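Side-chain contacts in ABC transporter, substrate binding protein (Mannopine) (Agrobacterium fabrum, PDB 5L9S), which probably serves as the periplasmic binding protein of an ABC transporter, capturing the opine mannopine for import: residues Glu24-Thr27 with Lys28-Ile32; Ser38-Asp41 with Ala42-Arg45. All coordinates share one frame; numbering follows the deposited sequence.

Contact 1: Glu24-Thr27 with Lys28-Ile32; sequences EPFT and KATGI
Phe-26 carries its ring trans to the backbone N (chi1 176°), which sends it along the last turn toward Thr-30 and Ile-32, while Thr-30 holds OG1 between its own backbone N and carbonyl carbon (chi1 70°), facing back to that ring and to the Phe-26 carbonyl. OG1 of Thr-30 therefore sits over the centre of one ring face, 3.6 Å above the plane. Beside it the methyl CG2 makes a CH-pi contact, 4.2 Å from the ring centroid and over the same face. Ile-32 meets the ring obliquely, its CB 3.6 Å from CE2 of Phe-26 and its CD1 near CZ.

These residues form the C-terminal end of helix 12-30, the helix of a beta-alpha-beta unit, just where the chain turns into strand 33-38. Backbone bonds from Lys-28 N to Glu-24 O and from Ala-29 N to Pro-25 O carry the helix to its last turn. There Phe-26 O accepts twice, from Thr-30 N at 2.8 Å and from Thr-30 OG1 at 2.9 Å, the hydroxyl coming from above the carbonyl plane. The same OG1 accepts from Ile-32 N at 3.2 Å, an ST turn that holds the chain around Gly-31, whose positive phi ends the helix. Gly-31 N still reaches Thr-27 O at 2.8 Å. OG1 of Thr-27 lies 2.8 Å from Ile-32 O, with Phe-23 O as a second possible acceptor for its single proton. On its way into the core Phe-26 also packs on Leu-253 of helix 247-258 and Val-34 of strand 33-38.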
loop_
_atom_site.group_PDB
_atom_site.type_symbol
_atom_site.label_atom_id
_atom_site.label_comp_id
_atom_site.label_asym_id
_atom_site.label_seq_id
_atom_site.Cartn_x
_atom_site.Cartn_y
_atom_site.Cartn_z
ATOM N N GLU A 24 -2.543 -19.480 -12.149
ATOM C CA GLU A 24 -3.209 -20.514 -12.938
ATOM C C GLU A 24 -3.558 -19.999 -14.341
ATOM O O GLU A 24 -3.131 -20.673 -15.292
ATOM C CB GLU A 24 -4.405 -21.155 -12.215
ATOM C CG GLU A 24 -3.956 -22.189 -11.190
ATOM C CD GLU A 24 -4.943 -22.624 -10.117
ATOM O OE1 GLU A 24 -6.070 -22.077 -10.063
ATOM O OE2 GLU A 24 -4.577 -23.514 -9.315
ATOM N N PRO A 25 -4.172 -18.778 -14.527
ATOM C CA PRO A 25 -4.429 -18.302 -15.907
ATOM C C PRO A 25 -3.166 -18.211 -16.774
ATOM O O PRO A 25 -3.210 -18.599 -17.947
ATOM C CB PRO A 25 -5.104 -16.934 -15.691
ATOM C CG PRO A 25 -5.711 -17.026 -14.327
ATOM C CD PRO A 25 -4.731 -17.831 -13.534
ATOM N N PHE A 26 -2.035 -17.768 -16.175
ATOM C CA PHE A 26 -0.733 -17.647 -16.842
ATOM C C PHE A 26 -0.259 -18.990 -17.379
ATOM O O PHE A 26 0.052 -19.090 -18.568
ATOM C CB PHE A 26 0.324 -17.057 -15.879
ATOM C CG PHE A 26 1.724 -16.994 -16.449
ATOM C CD1 PHE A 26 2.073 -16.013 -17.373
ATOM C CD2 PHE A 26 2.705 -17.889 -16.032
ATOM C CE1 PHE A 26 3.360 -15.947 -17.891
ATOM C CE2 PHE A 26 3.999 -17.816 -16.547
ATOM C CZ PHE A 26 4.318 -16.843 -17.470
ATOM N N THR A 27 -0.195 -20.009 -16.482
ATOM C CA THR A 27 0.212 -21.392 -16.724
ATOM C C THR A 27 -0.657 -22.010 -17.825
ATOM O O THR A 27 -0.161 -22.753 -18.676
ATOM C CB THR A 27 0.157 -22.181 -15.389
ATOM O OG1 THR A 27 1.080 -21.613 -14.449
ATOM C CG2 THR A 27 0.471 -23.664 -15.556
ATOM N N LYS A 28 -1.955 -21.687 -17.810
ATOM C CA LYS A 28 -2.891 -22.198 -18.797
ATOM C C LYS A 28 -2.583 -21.583 -20.166
ATOM O O LYS A 28 -2.514 -22.310 -21.151
ATOM C CB LYS A 28 -4.335 -21.936 -18.345
ATOM C CG LYS A 28 -5.326 -22.927 -18.911
ATOM C CD LYS A 28 -6.618 -22.925 -18.100
ATOM C CE LYS A 28 -7.574 -24.022 -18.518
ATOM N NZ LYS A 28 -8.858 -23.945 -17.774
ATOM N N ALA A 29 -2.300 -20.273 -20.210
ATOM C CA ALA A 29 -1.984 -19.557 -21.449
ATOM C C ALA A 29 -0.589 -19.822 -22.041
ATOM O O ALA A 29 -0.406 -19.695 -23.259
ATOM C CB ALA A 29 -2.157 -18.065 -21.242
ATOM N N THR A 30 0.404 -20.136 -21.188
ATOM C CA THR A 30 1.797 -20.267 -21.610
ATOM C C THR A 30 2.423 -21.658 -21.465
ATOM O O THR A 30 3.350 -21.985 -22.218
ATOM C CB THR A 30 2.654 -19.237 -20.846
ATOM O OG1 THR A 30 2.737 -19.609 -19.467
ATOM C CG2 THR A 30 2.131 -17.807 -20.967
ATOM N N GLY A 31 1.981 -22.426 -20.471
ATOM C CA GLY A 31 2.537 -23.746 -20.180
ATOM C C GLY A 31 3.641 -23.700 -19.137
ATOM O O GLY A 31 4.150 -24.744 -18.716
ATOM N N ILE A 32 4.016 -22.479 -18.727
ATOM C CA ILE A 32 5.033 -22.193 -17.717
ATOM C C ILE A 32 4.397 -22.369 -16.332
ATOM O O ILE A 32 3.410 -21.689 -16.006
ATOM C CB ILE A 32 5.630 -20.766 -17.904
ATOM C CG1 ILE A 32 6.191 -20.567 -19.328
ATOM C CG2 ILE A 32 6.680 -20.462 -16.833
ATOM C CD1 ILE A 32 6.117 -19.118 -19.842
#

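Contact 2: Ser38-Asp41 with Ala42-Arg45; sequences SGTD and AEKR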
loop_
_atom_site.group_PDB
_atom_site.type_symbol
_atom_site.label_atom_id
_atom_site.label_comp_id
_atom_site.label_asym_id
_atom_site.label_seq_id
_atom_site.Cartn_x
_atom_site.Cartn_y
_atom_site.Cartn_z
ATOM N N SER A 38 6.302 -19.336 0.430
ATOM C CA SER A 38 5.739 -18.469 1.468
ATOM C C SER A 38 6.756 -18.109 2.567
ATOM O O SER A 38 7.647 -18.915 2.881
ATOM C CB SER A 38 4.453 -19.058 2.048
ATOM O OG SER A 38 4.653 -19.786 3.250
ATOM N N GLY A 39 6.607 -16.892 3.108
ATOM C CA GLY A 39 7.431 -16.346 4.177
ATOM C C GLY A 39 7.063 -14.917 4.501
ATOM O O GLY A 39 6.367 -14.279 3.715
ATOM N N THR A 40 7.540 -14.389 5.650
ATOM C CA THR A 40 7.295 -12.988 6.016
ATOM C C THR A 40 8.163 -12.082 5.134
ATOM O O THR A 40 9.122 -12.562 4.519
ATOM C CB THR A 40 7.531 -12.728 7.519
ATOM O OG1 THR A 40 8.932 -12.761 7.822
ATOM C CG2 THR A 40 6.747 -13.682 8.423
ATOM N N ASP A 41 7.826 -10.778 5.064
ATOM C CA ASP A 41 8.574 -9.791 4.269
ATOM C C ASP A 41 10.024 -9.739 4.699
ATOM O O ASP A 41 10.886 -9.696 3.829
ATOM C CB ASP A 41 7.924 -8.399 4.327
ATOM C CG ASP A 41 6.457 -8.402 3.916
ATOM O OD1 ASP A 41 6.179 -8.295 2.699
ATOM O OD2 ASP A 41 5.587 -8.545 4.812
ATOM N N ALA A 42 10.307 -9.805 6.024
ATOM C CA ALA A 42 11.687 -9.813 6.570
ATOM C C ALA A 42 12.435 -11.103 6.237
ATOM O O ALA A 42 13.633 -11.044 5.936
ATOM C CB ALA A 42 11.680 -9.591 8.073
ATOM N N GLU A 43 11.735 -12.263 6.299
ATOM C CA GLU A 43 12.286 -13.581 5.961
ATOM C C GLU A 43 12.690 -13.612 4.491
ATOM O O GLU A 43 13.768 -14.125 4.169
ATOM C CB GLU A 43 11.235 -14.672 6.165
ATOM C CG GLU A 43 11.205 -15.331 7.522
ATOM C CD GLU A 43 10.169 -16.434 7.520
ATOM O OE1 GLU A 43 10.516 -17.574 7.129
ATOM O OE2 GLU A 43 8.984 -16.131 7.790
ATOM N N LYS A 44 11.798 -13.099 3.602
ATOM C CA LYS A 44 11.980 -13.025 2.151
ATOM C C LYS A 44 13.184 -12.166 1.790
ATOM O O LYS A 44 14.052 -12.631 1.052
ATOM C CB LYS A 44 10.716 -12.485 1.485
ATOM C CG LYS A 44 9.774 -13.573 0.990
ATOM C CD LYS A 44 8.321 -13.227 1.223
ATOM C CE LYS A 44 7.823 -12.045 0.451
ATOM N NZ LYS A 44 7.008 -11.157 1.321
ATOM N N ARG A 45 13.265 -10.943 2.358
ATOM C CA ARG A 45 14.371 -9.995 2.165
ATOM C C ARG A 45 15.683 -10.655 2.517
ATOM O O ARG A 45 16.620 -10.603 1.712
ATOM C CB ARG A 45 14.179 -8.735 3.025
ATOM C CG ARG A 45 13.118 -7.806 2.496
ATOM C CD ARG A 45 13.135 -6.466 3.192
ATOM N NE ARG A 45 12.416 -6.468 4.469
ATOM C CZ ARG A 45 11.157 -6.062 4.624
ATOM N NH1 ARG A 45 10.468 -5.606 3.589
ATOM N NH2 ARG A 45 10.591 -6.080 5.823
#
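Gly-39 touches the helix ahead of it with its carbonyl oxygen, which lies 3.3 Å from CD of Lys-44. Next, Thr-40 takes the N-cap position of helix 41-53 and forms a capping box with Glu-43. Its OG1, set between the backbone N and the carbonyl carbon (chi1 72°), accepts from Glu-43 N at 3.2 Å. In return the Glu-43 chain, crossing the threonine at about a right angle, brings OE2 within 3.1 Å of Thr-40 N. That bond is nearly straight at 171°, although the N-H arrives from above the carboxylate plane; a weak link from Thr-40 OG1 to the same OE2 adds to it. Thus the box satisfies an amide at the cap and one in the first turn, and probably places a negative carboxylate where the helix dipole would welcome it. Thr-40 O then receives Lys-44 N at 2.9 Å, starting the regular helical bonding.

Asp-41 runs side by side with Lys-44, both pointing the same way, and OD1 joins NZ in a salt bridge of 3.3 Å. The lysine chain, bent at chi2, chi3 and chi4, curls back to bring its ammonium there. Asp-41 O accepts from Arg-45 N at 3.1 Å and also lies over one face of the arginine guanidinium, offset toward its rim.

The contact begins helix 41-53 after the short loop that leaves strand 33-38. Gly-39 bonds through its backbone to Thr-9 at the end of strand 4-9, while NH1 of Arg-45 forms a salt bridge with Asp-64 of strand 61-65.

Overall arrangement
From the N terminus, strand 4-9 leads into helix 12-30, and contact 1 closes the end of that helix, where the chain turns back into strand 33-38. This strand pairs in parallel with 4-9, completing the beta-alpha-beta unit. At its far end contact 2 turns the chain into helix 41-53, which precedes strand 61-65, the other parallel neighbour of 4-9. The two contacts follow in series, neither nested nor crossed, with centres 26 Å apart and nearest atoms about 15 Å apart. Contact 1 also meets helix 247-258 from much later in the chain, whereas contact 2 ties its helix start to strands 4-9 and 61-65.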